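Local coordinates for protein 5,10-methylenetetrahydromethanopterin reductase (Methanopyrus kandleri, PDB 1EZW) that catalyses the reversible, coenzyme F420-dependent reduction of methylenetetrahydromethanopterin to methyltetrahydromethanopterin, a step of methanogenesis from carbon dioxide, at residues C231-K236 and G325-P330; A244-V249 and T285-V290; V259-H264 and E296-A301. One frame throughout, in Å; residues are numbered along the deposited sequence.

Contact 1: C231-K236 and G325-P330; sequences CFSIDK and GSPIGP
Just past the ends of two neighbouring strands of the TIM barrel, 225-229 and 321-324, the chain segments Cys231-Lys236 and Gly325-Pro330 stay together, Phe232 and Ser233 lying against the turn Gly325-Gly329. The backbones meet in a single bridge between Ser233 and Ile328. Phe232 gives its N-H to Gly325 O at 3.0 Å, and Ile328 N makes a short but weak bond to Phe232 O at 2.7 Å, bent to 123°. Ile234 N then reaches Ile328 O at 3.2 Å. That same carbonyl oxygen takes a CA-H contact from Ser233 CA and lies in the plane of the Phe232 ring, at its edge by CD2. The ring gets there with CG anti to the backbone N (chi1 -168°), and the Phe232 side chain also touches Val307 of helix 304-316 and Val339 of helix 332-342. Pro327, entered through a cis peptide bond, lays its CD against Phe232 O at 3.3 Å; CD also faces Cys231 SG at 3.8 Å, while CG meets Ser233 CB. Ser233 OG leans over Gly329 CA at 3.7 Å, but its hydrogen bond goes to Ala241 O at the start of helix 238-254. Farther out, Asp235 OD2 rests on the ring of Pro330, 3.7 Å from CG, the two side chains crossing obliquely; its OD1 bonds to Asp237 N. Gly329, at phi 172°, passes Ile234 O in such a way that a CB there would collide with that oxygen. Strand 232-234 also pairs in parallel with strand 300-302, so the bridge joins a loop after the last barrel strand to a small accessory sheet, within the (beta/alpha)8 barrel of the bacterial luciferase family.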
# COMPACT_ATOMS: atom_id res chain seq x y z
N CYS A 231 -0.40 7.51 30.00
CA CYS A 231 -1.38 6.44 30.12
C CYS A 231 -2.61 7.35 29.90
O CYS A 231 -2.86 8.28 30.69
CB CYS A 231 -1.40 5.84 31.51
SG CYS A 231 -2.84 4.83 31.76
N PHE A 232 -3.40 7.10 28.86
CA PHE A 232 -4.47 8.03 28.54
C PHE A 232 -5.78 7.30 28.35
O PHE A 232 -5.80 6.22 27.74
CB PHE A 232 -4.07 8.73 27.22
CG PHE A 232 -4.88 9.91 26.85
CD1 PHE A 232 -4.39 11.19 27.07
CD2 PHE A 232 -6.08 9.75 26.17
CE1 PHE A 232 -5.08 12.32 26.60
CE2 PHE A 232 -6.79 10.87 25.70
CZ PHE A 232 -6.29 12.14 25.91
N SER A 233 -6.87 7.87 28.87
CA SER A 233 -8.16 7.21 28.68
C SER A 233 -9.28 8.22 28.62
O SER A 233 -9.53 8.94 29.60
CB SER A 233 -8.43 6.18 29.77
OG SER A 233 -9.54 5.33 29.40
N ILE A 234 -9.97 8.29 27.48
CA ILE A 234 -11.03 9.25 27.31
C ILE A 234 -12.31 8.60 26.80
O ILE A 234 -12.28 7.70 25.95
CB ILE A 234 -10.57 10.39 26.35
CG1 ILE A 234 -11.53 11.58 26.43
CG2 ILE A 234 -10.44 9.83 24.88
CD1 ILE A 234 -11.13 12.76 25.56
N ASP A 235 -13.44 9.05 27.35
CA ASP A 235 -14.75 8.51 26.96
C ASP A 235 -15.78 9.55 27.36
O ASP A 235 -15.53 10.35 28.27
CB ASP A 235 -14.98 7.20 27.71
CG ASP A 235 -16.20 6.42 27.20
OD1 ASP A 235 -17.36 6.83 27.50
OD2 ASP A 235 -15.98 5.40 26.50
N LYS A 236 -16.93 9.59 26.69
CA LYS A 236 -17.95 10.56 27.08
C LYS A 236 -18.45 10.22 28.49
O LYS A 236 -19.00 11.07 29.18
CB LYS A 236 -19.10 10.57 26.06
CG LYS A 236 -19.73 9.21 25.87
CD LYS A 236 -20.77 9.23 24.73
CE LYS A 236 -21.52 7.90 24.65
NZ LYS A 236 -20.57 6.77 24.50
N GLY A 325 -1.32 7.39 25.01
CA GLY A 325 -0.89 6.00 25.05
C GLY A 325 -1.91 5.12 25.73
O GLY A 325 -2.93 5.61 26.25
N SER A 326 -1.61 3.82 25.74
CA SER A 326 -2.48 2.81 26.29
C SER A 326 -3.12 3.24 27.61
O SER A 326 -2.41 3.70 28.51
CB SER A 326 -1.67 1.52 26.49
OG SER A 326 -2.51 0.47 26.95
N PRO A 327 -4.43 2.97 27.79
CA PRO A 327 -5.33 2.25 26.87
C PRO A 327 -5.91 3.06 25.71
O PRO A 327 -6.53 2.50 24.80
CB PRO A 327 -6.44 1.78 27.81
CG PRO A 327 -6.57 3.08 28.74
CD PRO A 327 -5.11 3.27 29.08
N ILE A 328 -5.73 4.39 25.77
CA ILE A 328 -6.25 5.37 24.84
C ILE A 328 -7.71 5.66 25.18
O ILE A 328 -8.13 6.82 25.30
CB ILE A 328 -6.04 4.94 23.33
CG1 ILE A 328 -4.53 4.87 23.08
CG2 ILE A 328 -6.68 5.98 22.38
CD1 ILE A 328 -4.15 4.56 21.66
N GLY A 329 -8.49 4.59 25.36
CA GLY A 329 -9.88 4.74 25.74
C GLY A 329 -10.51 3.37 25.68
O GLY A 329 -9.89 2.42 25.17
N PRO A 330 -11.72 3.20 26.22
CA PRO A 330 -12.41 1.91 26.20
C PRO A 330 -12.47 1.34 24.76
O PRO A 330 -12.31 0.15 24.56
CB PRO A 330 -13.77 2.28 26.78
CG PRO A 330 -13.33 3.29 27.90
CD PRO A 330 -12.49 4.20 26.99

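Contact 2: A244-V249 and T285-V290; sequences ATKIVV and TAIGLV
This is an apolar helix-to-helix contact in the long excursion between barrel strands 225-229 and 321-324: Lys246, Ile247 and Val249 of helix 238-254 meet Ile287 of helix 283-289 and Val290 just beyond its end. The backbones come closest at Lys246 and Ile287, with CA atoms 5.3 Å apart. Ile287 does most of its touching with CG2, which lies 3.5 Å from Lys246 CB and 3.7 Å from Lys246 CD, so that the methyl is tucked against the lysine stem where the two side chains cross at about a right angle. The lysine can offer that stem because its chain runs extended beyond CG, carrying NZ past the isoleucine to a salt bridge with Glu243 on its own helix. The other branch of Ile287 turns to the next residue: CG1 approaches Ile247 N at 4.0 Å, and CD1 stops 4.2 Å from Ile247 CB. With an alanine in place of Ile287, CB and CD of Lys246 would probably be left less well packed and a gap would open beside Ile247. Val290, just past the helix and with CG1 anti to the backbone N (chi1 175°), puts CG1 between Lys246 CG, at 4.1 Å, and Val249 CG1, at 3.8 Å, and brings CG2 to 3.7 Å from Lys246 O. Helix 292-298 also touches both segments: Ile295 meets Lys246 and Val290, and Met294 meets Val249. On helix 283-289, Ala286 and Leu289 also pack on helix 273-277, while Ala244 and Thr245 of helix 238-254 lie against Ser233 of strand 232-234.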
# COMPACT_ATOMS: atom_id res chain seq x y z
N ALA A 244 -11.00 1.95 32.47
CA ALA A 244 -10.09 1.40 31.45
C ALA A 244 -8.62 1.59 31.79
O ALA A 244 -7.75 0.85 31.31
CB ALA A 244 -10.42 2.03 30.10
N THR A 245 -8.31 2.59 32.61
CA THR A 245 -6.92 2.82 32.96
C THR A 245 -6.35 1.84 33.99
O THR A 245 -5.15 1.62 34.03
CB THR A 245 -6.65 4.22 33.59
OG1 THR A 245 -7.27 4.27 34.88
CG2 THR A 245 -7.20 5.33 32.75
N LYS A 246 -7.21 1.25 34.81
CA LYS A 246 -6.72 0.41 35.91
C LYS A 246 -5.64 -0.62 35.67
O LYS A 246 -4.60 -0.58 36.33
CB LYS A 246 -7.91 -0.19 36.67
CG LYS A 246 -8.69 0.91 37.39
CD LYS A 246 -9.85 0.41 38.23
CE LYS A 246 -10.63 1.59 38.81
NZ LYS A 246 -11.86 1.18 39.54
N ILE A 247 -5.83 -1.53 34.72
CA ILE A 247 -4.79 -2.51 34.47
C ILE A 247 -3.48 -1.82 34.14
O ILE A 247 -2.43 -2.21 34.64
CB ILE A 247 -5.16 -3.48 33.32
CG1 ILE A 247 -4.03 -4.49 33.11
CG2 ILE A 247 -5.37 -2.70 32.02
CD1 ILE A 247 -3.68 -5.32 34.34
N VAL A 248 -3.53 -0.78 33.31
CA VAL A 248 -2.29 -0.10 32.95
C VAL A 248 -1.68 0.63 34.15
O VAL A 248 -0.48 0.55 34.37
CB VAL A 248 -2.50 0.88 31.76
CG1 VAL A 248 -1.19 1.58 31.43
CG2 VAL A 248 -3.01 0.11 30.51
N VAL A 249 -2.49 1.34 34.93
CA VAL A 249 -1.96 2.05 36.09
C VAL A 249 -1.38 1.03 37.09
O VAL A 249 -0.32 1.27 37.69
CB VAL A 249 -3.04 2.91 36.77
CG1 VAL A 249 -2.57 3.37 38.14
CG2 VAL A 249 -3.32 4.15 35.89
N THR A 285 -7.22 -8.69 41.35
CA THR A 285 -7.07 -8.04 42.65
C THR A 285 -6.25 -6.77 42.42
O THR A 285 -6.41 -5.78 43.14
CB THR A 285 -6.35 -8.94 43.69
OG1 THR A 285 -5.04 -9.28 43.21
CG2 THR A 285 -7.16 -10.22 43.94
N ALA A 286 -5.37 -6.82 41.42
CA ALA A 286 -4.52 -5.69 41.06
C ALA A 286 -5.39 -4.49 40.70
O ALA A 286 -5.21 -3.40 41.24
CB ALA A 286 -3.63 -6.06 39.88
N ILE A 287 -6.33 -4.71 39.78
CA ILE A 287 -7.24 -3.66 39.34
C ILE A 287 -8.07 -3.14 40.51
O ILE A 287 -8.30 -1.94 40.64
CB ILE A 287 -8.18 -4.19 38.22
CG1 ILE A 287 -7.36 -4.47 36.96
CG2 ILE A 287 -9.29 -3.19 37.94
CD1 ILE A 287 -8.18 -4.97 35.81
N GLY A 288 -8.52 -4.06 41.36
CA GLY A 288 -9.33 -3.67 42.51
C GLY A 288 -8.60 -2.75 43.48
O GLY A 288 -9.23 -1.93 44.14
N LEU A 289 -7.28 -2.89 43.55
CA LEU A 289 -6.46 -2.06 44.44
C LEU A 289 -6.15 -0.65 43.92
O LEU A 289 -5.84 0.25 44.71
CB LEU A 289 -5.15 -2.78 44.76
CG LEU A 289 -5.33 -4.09 45.53
CD1 LEU A 289 -3.97 -4.70 45.85
CD2 LEU A 289 -6.09 -3.81 46.81
N VAL A 290 -6.20 -0.44 42.60
CA VAL A 290 -5.91 0.88 42.04
C VAL A 290 -6.90 1.92 42.54
O VAL A 290 -8.11 1.81 42.30
CB VAL A 290 -5.95 0.86 40.48
CG1 VAL A 290 -5.75 2.28 39.93
CG2 VAL A 290 -4.87 -0.06 39.95

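Contact 3: V259-H264 and E296-A301; sequences VVLERH and EAFSIA
Val260 is the first residue of helix 258-263 to reach across, its CG1 meeting the edge of the Phe298 ring 3.7 Å from CE2. One residue on, Leu261 starts out away from helix 292-298, yet its CD2 comes back to within 4.3 Å of Phe298 CZ. The contact thus packs two short helices together in the helical part of the chain between barrel strands 225-229 and 321-324, and Phe298 also reaches Ile252 and Val253 of helix 238-254. Arg263 points elsewhere, but its CG lies over the rim of one face of the His264 ring. His264, where the chain leaves the helix, makes the largest contribution of the 259-264 side. Its CG stands anti to its own carbonyl carbon (chi1 -66°), which sets the ring against Ala297, whose CB is 3.4 Å from His264 CG; Ala297 O lies over the other face, toward the rim. His264 CD2 is 3.8 Å from Phe298 CE2, the two ring planes inclined at 67°. Both ring nitrogens have partners: Asp202 OD1 takes the hydrogen bond of NE2 together with the salt bridge of Arg263 NH2, and ND1 lies 2.8 Å from a water.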
# COMPACT_ATOMS: atom_id res chain seq x y z
N VAL A 259 10.73 7.09 44.97
CA VAL A 259 10.70 8.54 44.98
C VAL A 259 9.48 9.02 44.17
O VAL A 259 8.88 10.05 44.48
CB VAL A 259 12.00 9.12 44.40
CG1 VAL A 259 12.26 8.52 43.03
CG2 VAL A 259 11.90 10.63 44.31
N VAL A 260 9.11 8.25 43.14
CA VAL A 260 7.95 8.59 42.32
C VAL A 260 6.68 8.36 43.15
O VAL A 260 5.79 9.21 43.15
CB VAL A 260 7.92 7.76 41.01
CG1 VAL A 260 6.65 8.05 40.21
CG2 VAL A 260 9.13 8.13 40.15
N LEU A 261 6.61 7.24 43.87
CA LEU A 261 5.44 6.95 44.71
C LEU A 261 5.29 8.04 45.78
O LEU A 261 4.17 8.50 46.07
CB LEU A 261 5.56 5.57 45.37
CG LEU A 261 5.66 4.31 44.50
CD1 LEU A 261 5.69 3.06 45.38
CD2 LEU A 261 4.45 4.24 43.57
N GLU A 262 6.42 8.45 46.35
CA GLU A 262 6.43 9.48 47.38
C GLU A 262 5.94 10.79 46.79
O GLU A 262 5.11 11.48 47.39
CB GLU A 262 7.86 9.68 47.91
CG GLU A 262 7.97 10.78 48.94
CD GLU A 262 9.40 11.01 49.41
OE1 GLU A 262 10.28 11.30 48.55
OE2 GLU A 262 9.66 10.92 50.63
N ARG A 263 6.45 11.13 45.61
CA ARG A 263 6.07 12.35 44.90
C ARG A 263 4.55 12.49 44.74
O ARG A 263 4.00 13.59 44.85
CB ARG A 263 6.71 12.36 43.49
CG ARG A 263 6.26 13.48 42.54
CD ARG A 263 6.83 13.23 41.12
NE ARG A 263 8.28 13.19 41.15
CZ ARG A 263 9.06 12.66 40.21
NH1 ARG A 263 10.37 12.69 40.37
NH2 ARG A 263 8.53 12.10 39.12
N HIS A 264 3.88 11.37 44.48
CA HIS A 264 2.45 11.38 44.23
C HIS A 264 1.62 10.96 45.44
O HIS A 264 0.42 10.73 45.33
CB HIS A 264 2.14 10.50 43.00
CG HIS A 264 2.72 11.04 41.71
ND1 HIS A 264 2.24 12.17 41.10
CD2 HIS A 264 3.82 10.67 41.01
CE1 HIS A 264 3.01 12.49 40.07
NE2 HIS A 264 3.98 11.59 39.99
N GLU A 296 -4.89 9.48 39.33
CA GLU A 296 -4.56 10.89 39.12
C GLU A 296 -3.06 11.06 38.90
O GLU A 296 -2.61 11.92 38.13
CB GLU A 296 -5.00 11.70 40.36
CG GLU A 296 -4.84 13.21 40.32
CD GLU A 296 -3.40 13.68 40.30
OE1 GLU A 296 -2.52 13.00 40.88
OE2 GLU A 296 -3.16 14.75 39.72
N ALA A 297 -2.27 10.24 39.56
CA ALA A 297 -0.84 10.37 39.42
C ALA A 297 -0.29 9.81 38.11
O ALA A 297 0.62 10.40 37.51
CB ALA A 297 -0.16 9.67 40.58
N PHE A 298 -0.85 8.69 37.68
CA PHE A 298 -0.27 7.99 36.55
C PHE A 298 -1.03 7.88 35.25
O PHE A 298 -0.68 7.07 34.41
CB PHE A 298 0.14 6.59 37.04
CG PHE A 298 1.05 6.62 38.26
CD1 PHE A 298 0.66 6.02 39.46
CD2 PHE A 298 2.27 7.28 38.20
CE1 PHE A 298 1.48 6.10 40.60
CE2 PHE A 298 3.10 7.36 39.33
CZ PHE A 298 2.70 6.77 40.53
N SER A 299 -2.05 8.71 35.08
CA SER A 299 -2.82 8.67 33.83
C SER A 299 -3.54 9.99 33.67
O SER A 299 -3.61 10.81 34.62
CB SER A 299 -3.87 7.55 33.86
OG SER A 299 -5.03 7.92 34.64
N ILE A 300 -4.02 10.21 32.46
CA ILE A 300 -4.86 11.36 32.14
C ILE A 300 -6.13 10.61 31.75
O ILE A 300 -6.22 10.00 30.68
CB ILE A 300 -4.34 12.16 30.94
CG1 ILE A 300 -3.05 12.88 31.31
CG2 ILE A 300 -5.36 13.21 30.53
CD1 ILE A 300 -2.48 13.62 30.11
N ALA A 301 -7.12 10.64 32.64
CA ALA A 301 -8.36 9.92 32.37
C ALA A 301 -9.65 10.67 32.70
O ALA A 301 -9.73 11.42 33.68
CB ALA A 301 -8.33 8.58 33.13
O HOH W 1 -0.13 13.31 42.08

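How the contacts relate
All three contacts lie in the part of the chain between barrel strand 225-229 and the loop after strand 321-324. Contact 1 closes the outer loop, and contacts 2 and 3 are nested inside it with their segments alternating: 244-249, 259-264, 285-290, 296-301. Centres are about 14 Å apart for contacts 1 and 2 and for 2 and 3, and about 17 Å for 1 and 3. Contacts 1 and 3 share the two-stranded parallel sheet, Ile300 pairing with Cys231 and Ser233. Helix 238-254 packs on both, Thr245 touching Ser233 and Ala301. The helices between the two barrel strands are thus joined to one another and, through contact 1, to the loop after the last barrel strand.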